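PDB 3CNE: putative protease I from Bacteroides thetaiotaomicron VPI-5482, which binds flavins such as lumichrome, riboflavin, FMN and FAD as a homodimer and may store them, apparently without proteolytic or chaperone activity. Local coordinates for residues K4-A9 with A58-H63; M115-T120 with F154-D159. One frame throughout, in Å; residues are numbered along the deposited sequence.

How the interactions relate
Both contacts are buried and wholly apolar across their segments, and both lie against the same mixed sheet, on opposite sides of the chain's centre with about 17 Å between their own centres. Interaction 1 sets a loop of the chain against strand 4-9, inside the parallel part of the sheet, through methyl groups of aliphatic side chains. Interaction 2 sets helix 113-119 against strand 154-157, nearer the antiparallel edge, and does so mainly with two phenylalanine rings. Helix 88-102 is common to both surroundings: Leu93 touches Leu8 of the first and selenomethionine Met116 of the second. The nearest atoms of the two contacts are about 6 Å apart and do not touch.

Interaction 1. Residues K4-A9 with A58-H63; sequences KVAVLA and ANLKGH
Leu60 packs against Ala6 and Leu8 in a small, buried aliphatic contact between strand 4-9 of the central sheet and the loop that follows strand 55-56. One methyl, Leu60 CD2, makes the nearest approach to both strand residues, lying 3.7 Å from Leu8 CD2 and 4.1 Å from Ala6 CB. No hydrogen bond joins the segments, and even the nearest pair of CA atoms, Ala6 CA and Leu60 CA, is 8.5 Å apart, so the contact is made by side chains. Leu60 swings its CG anti to the backbone N (chi1 -179°), which carries the isobutyl group to the strand, whereas Leu8 meets it with the end of its side chain and crosses it at about a right angle. Ala6, two residues earlier, offers its CB directly to the loop. The surface buried, both sides summed, is just 95 Å².

Behind Leu60 the chain reverses in a type II beta turn, closed by His63 N to Leu60 O at 2.9 Å. Gly62 takes its third position with a positive phi of 90°, as is usual for this turn. Val96 of helix 88-102, Phe35 of strand 31-36 and Phe67 also touch Leu60, while Val7 faces helix 15-27. Apolar residues on both sides of a parallel central strand, covered by helices and connecting loops, are characteristic of the alpha/beta sandwich of the DJ-1/PfpI family.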
loop_
_atom_site.group_PDB
_atom_site.type_symbol
_atom_site.label_atom_id
_atom_site.label_comp_id
_atom_site.label_asym_id
_atom_site.label_seq_id
_atom_site.Cartn_x
_atom_site.Cartn_y
_atom_site.Cartn_z
ATOM N N LYS A 4 -19.262 -8.094 5.559
ATOM C CA LYS A 4 -18.589 -8.127 4.266
ATOM C C LYS A 4 -18.401 -6.699 3.734
ATOM O O LYS A 4 -19.302 -5.888 3.842
ATOM C CB LYS A 4 -19.372 -8.994 3.289
ATOM C CG LYS A 4 -19.671 -10.380 3.848
ATOM C CD LYS A 4 -20.085 -11.363 2.767
ATOM C CE LYS A 4 -20.543 -12.691 3.387
ATOM N NZ LYS A 4 -20.814 -13.712 2.320
ATOM N N VAL A 5 -17.217 -6.414 3.189
ATOM C CA VAL A 5 -16.858 -5.070 2.719
ATOM C C VAL A 5 -16.711 -5.098 1.209
ATOM O O VAL A 5 -15.999 -5.950 0.664
ATOM C CB VAL A 5 -15.487 -4.579 3.328
ATOM C CG1 VAL A 5 -15.208 -3.149 2.950
ATOM C CG2 VAL A 5 -15.470 -4.736 4.848
ATOM N N ALA A 6 -17.384 -4.185 0.523
ATOM C CA ALA A 6 -17.082 -3.972 -0.879
ATOM C C ALA A 6 -16.068 -2.850 -0.955
ATOM O O ALA A 6 -16.325 -1.719 -0.522
ATOM C CB ALA A 6 -18.348 -3.635 -1.681
ATOM N N VAL A 7 -14.892 -3.176 -1.496
ATOM C CA VAL A 7 -13.843 -2.206 -1.708
ATOM C C VAL A 7 -13.849 -1.724 -3.167
ATOM O O VAL A 7 -13.762 -2.529 -4.097
ATOM C CB VAL A 7 -12.469 -2.808 -1.347
ATOM C CG1 VAL A 7 -11.368 -1.769 -1.503
ATOM C CG2 VAL A 7 -12.502 -3.334 0.106
ATOM N N LEU A 8 -13.913 -0.405 -3.354
ATOM C CA LEU A 8 -13.877 0.169 -4.698
ATOM C C LEU A 8 -12.523 0.770 -4.970
ATOM O O LEU A 8 -12.087 1.679 -4.243
ATOM C CB LEU A 8 -14.957 1.232 -4.857
ATOM C CG LEU A 8 -16.390 0.903 -4.428
ATOM C CD1 LEU A 8 -17.294 2.107 -4.718
ATOM C CD2 LEU A 8 -16.928 -0.334 -5.132
ATOM N N ALA A 9 -11.862 0.246 -6.004
ATOM C CA ALA A 9 -10.547 0.716 -6.423
ATOM C C ALA A 9 -10.648 1.454 -7.758
ATOM O O ALA A 9 -11.098 0.882 -8.760
ATOM C CB ALA A 9 -9.554 -0.462 -6.510
ATOM N N ALA A 58 -19.455 -2.708 -12.325
ATOM C CA ALA A 58 -20.739 -3.023 -13.008
ATOM C C ALA A 58 -21.417 -4.229 -12.358
ATOM O O ALA A 58 -22.647 -4.263 -12.228
ATOM C CB ALA A 58 -20.526 -3.263 -14.505
ATOM N N ASN A 59 -20.614 -5.204 -11.924
ATOM C CA ASN A 59 -21.152 -6.431 -11.317
ATOM C C ASN A 59 -21.566 -6.311 -9.848
ATOM O O ASN A 59 -22.113 -7.254 -9.259
ATOM C CB ASN A 59 -20.178 -7.584 -11.536
ATOM C CG ASN A 59 -20.144 -8.032 -12.968
ATOM O OD1 ASN A 59 -21.099 -7.814 -13.721
ATOM N ND2 ASN A 59 -19.048 -8.659 -13.365
ATOM N N LEU A 60 -21.321 -5.138 -9.269
ATOM C CA LEU A 60 -21.754 -4.816 -7.917
ATOM C C LEU A 60 -23.178 -4.229 -7.920
ATOM O O LEU A 60 -23.895 -4.310 -6.922
ATOM C CB LEU A 60 -20.759 -3.844 -7.256
ATOM C CG LEU A 60 -21.026 -3.402 -5.818
ATOM C CD1 LEU A 60 -21.188 -4.624 -4.885
ATOM C CD2 LEU A 60 -19.916 -2.494 -5.307
ATOM N N LYS A 61 -23.573 -3.620 -9.039
ATOM C CA LYS A 61 -24.942 -3.112 -9.191
ATOM C C LYS A 61 -25.984 -4.206 -8.955
ATOM O O LYS A 61 -25.933 -5.271 -9.557
ATOM C CB LYS A 61 -25.140 -2.520 -10.580
ATOM C CG LYS A 61 -24.732 -1.082 -10.694
ATOM C CD LYS A 61 -24.311 -0.763 -12.120
ATOM C CE LYS A 61 -25.413 -1.002 -13.146
ATOM N NZ LYS A 61 -25.053 -0.420 -14.464
ATOM N N GLY A 62 -26.921 -3.933 -8.057
ATOM C CA GLY A 62 -27.969 -4.883 -7.757
ATOM C C GLY A 62 -27.577 -5.817 -6.638
ATOM O O GLY A 62 -28.425 -6.537 -6.116
ATOM N N HIS A 63 -26.296 -5.816 -6.258
ATOM C CA HIS A 63 -25.827 -6.688 -5.170
ATOM C C HIS A 63 -25.338 -5.921 -3.936
ATOM O O HIS A 63 -24.634 -6.482 -3.095
ATOM C CB HIS A 63 -24.717 -7.631 -5.659
ATOM C CG HIS A 63 -25.116 -8.523 -6.796
ATOM N ND1 HIS A 63 -24.990 -8.144 -8.119
ATOM C CD2 HIS A 63 -25.600 -9.787 -6.812
ATOM C CE1 HIS A 63 -25.394 -9.132 -8.900
ATOM N NE2 HIS A 63 -25.774 -10.139 -8.132
#

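Interaction 2. Residues M115-T120 with F154-D159; sequences MMFDFT and FFTAQD
Aromatic packing dominates where Phe117 of helix 113-119 meets Phe154 of strand 154-157. The helix follows strand 106-110 of the same sheet just after Cys111, a ligand of the structural zinc, in a strand-turn-helix that resembles the family's nucleophile elbow. The ring centroids are 6.0 Å apart and the planes make 59°, an oblique pairing. Its closest approach runs from Phe117 CD2 to Phe154 CD1 at 3.9 Å, with Phe154 CE1 at 4.0 Å from the same Phe117 CD2, so one corner of the helix ring sits beside a C-C bond of the strand ring, at its edge and in its plane. The side chains run antiparallel as they pass; with CG beside the backbone N in each (chi1 -65° in both), the rings are brought together between helix and strand.

A methyl-to-ring contact extends this one along the strand: Thr156 CG2 is 4.3 Å from Phe117 CE2, near the plane of the Phe117 ring and at its edge. Leu70 and Phe72 of strand 69-73, Met107 of strand 106-110 and Ile97 of helix 88-102 add further apolar contacts to Phe117.

No hydrogen bond crosses the segments. Phe117 O accepts from both Thr120 N at 3.0 Å and Thr120 OG1 at 2.7 Å, the hydroxyl lying in the carbonyl plane. Thr156 OG1 is bonded to the backbone N of Ala129, outside both segments.

Cohesion therefore rests on dispersion and the exclusion of water from 107 Å² of buried surface, and neither threonine spends a polar bond on the contact.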
loop_
_atom_site.group_PDB
_atom_site.type_symbol
_atom_site.label_atom_id
_atom_site.label_comp_id
_atom_site.label_asym_id
_atom_site.label_seq_id
_atom_site.Cartn_x
_atom_site.Cartn_y
_atom_site.Cartn_z
HETATM N N MSE A 115 -15.872 13.433 -1.027
HETATM C CA MSE A 115 -16.455 14.218 -2.117
HETATM C C MSE A 115 -17.290 13.327 -3.027
HETATM O O MSE A 115 -18.391 13.700 -3.429
HETATM C CB MSE A 115 -15.375 14.933 -2.902
HETATM C CG MSE A 115 -15.915 15.890 -3.961
HETATM SE SE MSE A 115 -14.483 16.465 -5.160
HETATM C CE MSE A 115 -14.022 14.805 -6.119
HETATM N N MSE A 116 -16.771 12.138 -3.325
HETATM C CA MSE A 116 -17.529 11.155 -4.106
HETATM C C MSE A 116 -18.862 10.845 -3.397
HETATM O O MSE A 116 -19.916 10.761 -4.030
HETATM C CB MSE A 116 -16.696 9.893 -4.336
HETATM C CG MSE A 116 -15.425 10.157 -5.155
HETATM SE SE MSE A 116 -15.886 10.689 -7.000
HETATM C CE MSE A 116 -16.421 8.975 -7.620
ATOM N N PHE A 117 -18.791 10.663 -2.079
ATOM C CA PHE A 117 -19.979 10.474 -1.260
ATOM C C PHE A 117 -20.912 11.685 -1.373
ATOM O O PHE A 117 -22.104 11.514 -1.631
ATOM C CB PHE A 117 -19.603 10.202 0.221
ATOM C CG PHE A 117 -18.839 8.907 0.455
ATOM C CD1 PHE A 117 -18.869 7.866 -0.470
ATOM C CD2 PHE A 117 -18.120 8.722 1.642
ATOM C CE1 PHE A 117 -18.170 6.644 -0.218
ATOM C CE2 PHE A 117 -17.428 7.520 1.901
ATOM C CZ PHE A 117 -17.450 6.486 0.959
ATOM N N ASP A 118 -20.360 12.893 -1.211
ATOM C CA ASP A 118 -21.136 14.124 -1.235
ATOM C C ASP A 118 -21.944 14.269 -2.513
ATOM O O ASP A 118 -23.119 14.648 -2.460
ATOM C CB ASP A 118 -20.248 15.366 -1.037
ATOM C CG ASP A 118 -21.037 16.704 -1.200
ATOM O OD1 ASP A 118 -22.056 16.749 -1.915
ATOM O OD2 ASP A 118 -20.653 17.739 -0.639
ATOM N N PHE A 119 -21.315 13.950 -3.646
ATOM C CA PHE A 119 -21.941 14.067 -4.964
ATOM C C PHE A 119 -23.282 13.356 -5.014
ATOM O O PHE A 119 -24.187 13.768 -5.746
ATOM C CB PHE A 119 -21.023 13.489 -6.063
ATOM C CG PHE A 119 -19.830 14.352 -6.407
ATOM C CD1 PHE A 119 -19.727 15.656 -5.960
ATOM C CD2 PHE A 119 -18.835 13.855 -7.251
ATOM C CE1 PHE A 119 -18.637 16.447 -6.308
ATOM C CE2 PHE A 119 -17.746 14.622 -7.606
ATOM C CZ PHE A 119 -17.642 15.926 -7.143
ATOM N N THR A 120 -23.402 12.272 -4.253
ATOM C CA THR A 120 -24.631 11.489 -4.242
ATOM C C THR A 120 -25.630 12.046 -3.223
ATOM O O THR A 120 -26.766 11.602 -3.178
ATOM C CB THR A 120 -24.374 9.985 -3.932
ATOM O OG1 THR A 120 -24.049 9.844 -2.555
ATOM C CG2 THR A 120 -23.216 9.428 -4.793
ATOM N N PHE A 154 -20.430 7.201 8.496
ATOM C CA PHE A 154 -19.306 7.691 7.711
ATOM C C PHE A 154 -17.989 7.691 8.471
ATOM O O PHE A 154 -17.871 8.305 9.518
ATOM C CB PHE A 154 -19.589 9.094 7.145
ATOM C CG PHE A 154 -20.700 9.115 6.156
ATOM C CD1 PHE A 154 -20.447 8.903 4.799
ATOM C CD2 PHE A 154 -22.011 9.315 6.572
ATOM C CE1 PHE A 154 -21.492 8.881 3.873
ATOM C CE2 PHE A 154 -23.065 9.319 5.638
ATOM C CZ PHE A 154 -22.803 9.098 4.301
ATOM N N PHE A 155 -17.002 7.018 7.889
ATOM C CA PHE A 155 -15.659 6.913 8.449
ATOM C C PHE A 155 -14.736 7.439 7.352
ATOM O O PHE A 155 -14.435 6.729 6.403
ATOM C CB PHE A 155 -15.332 5.440 8.760
ATOM C CG PHE A 155 -16.189 4.832 9.849
ATOM C CD1 PHE A 155 -15.608 4.410 11.051
ATOM C CD2 PHE A 155 -17.562 4.672 9.681
ATOM C CE1 PHE A 155 -16.393 3.861 12.083
ATOM C CE2 PHE A 155 -18.354 4.120 10.710
ATOM C CZ PHE A 155 -17.755 3.718 11.908
ATOM N N THR A 156 -14.317 8.698 7.461
ATOM C CA THR A 156 -13.526 9.299 6.400
ATOM C C THR A 156 -12.231 9.869 6.955
ATOM O O THR A 156 -12.181 10.359 8.089
ATOM C CB THR A 156 -14.314 10.380 5.619
ATOM O OG1 THR A 156 -14.675 11.462 6.495
ATOM C CG2 THR A 156 -15.576 9.792 5.030
ATOM N N ALA A 157 -11.177 9.761 6.155
ATOM C CA ALA A 157 -9.871 10.294 6.522
ATOM C C ALA A 157 -9.450 11.314 5.469
ATOM O O ALA A 157 -9.782 11.172 4.290
ATOM C CB ALA A 157 -8.864 9.173 6.627
ATOM N N GLN A 158 -8.738 12.339 5.910
ATOM C CA GLN A 158 -8.265 13.397 5.049
ATOM C C GLN A 158 -7.460 12.842 3.858
ATOM O O GLN A 158 -7.680 13.245 2.711
ATOM C CB GLN A 158 -7.412 14.365 5.867
ATOM C CG GLN A 158 -7.134 15.662 5.166
ATOM C CD GLN A 158 -6.396 16.652 6.029
ATOM O OE1 GLN A 158 -5.163 16.685 6.033
ATOM N NE2 GLN A 158 -7.144 17.482 6.748
ATOM N N ASP A 159 -6.561 11.899 4.117
ATOM C CA ASP A 159 -5.843 11.234 3.011
ATOM C C ASP A 159 -5.137 9.957 3.475
ATOM O O ASP A 159 -5.374 9.509 4.602
ATOM C CB ASP A 159 -4.884 12.194 2.331
ATOM C CG ASP A 159 -3.875 12.750 3.265
ATOM O OD1 ASP A 159 -3.501 12.036 4.210
ATOM O OD2 ASP A 159 -3.453 13.911 3.077
#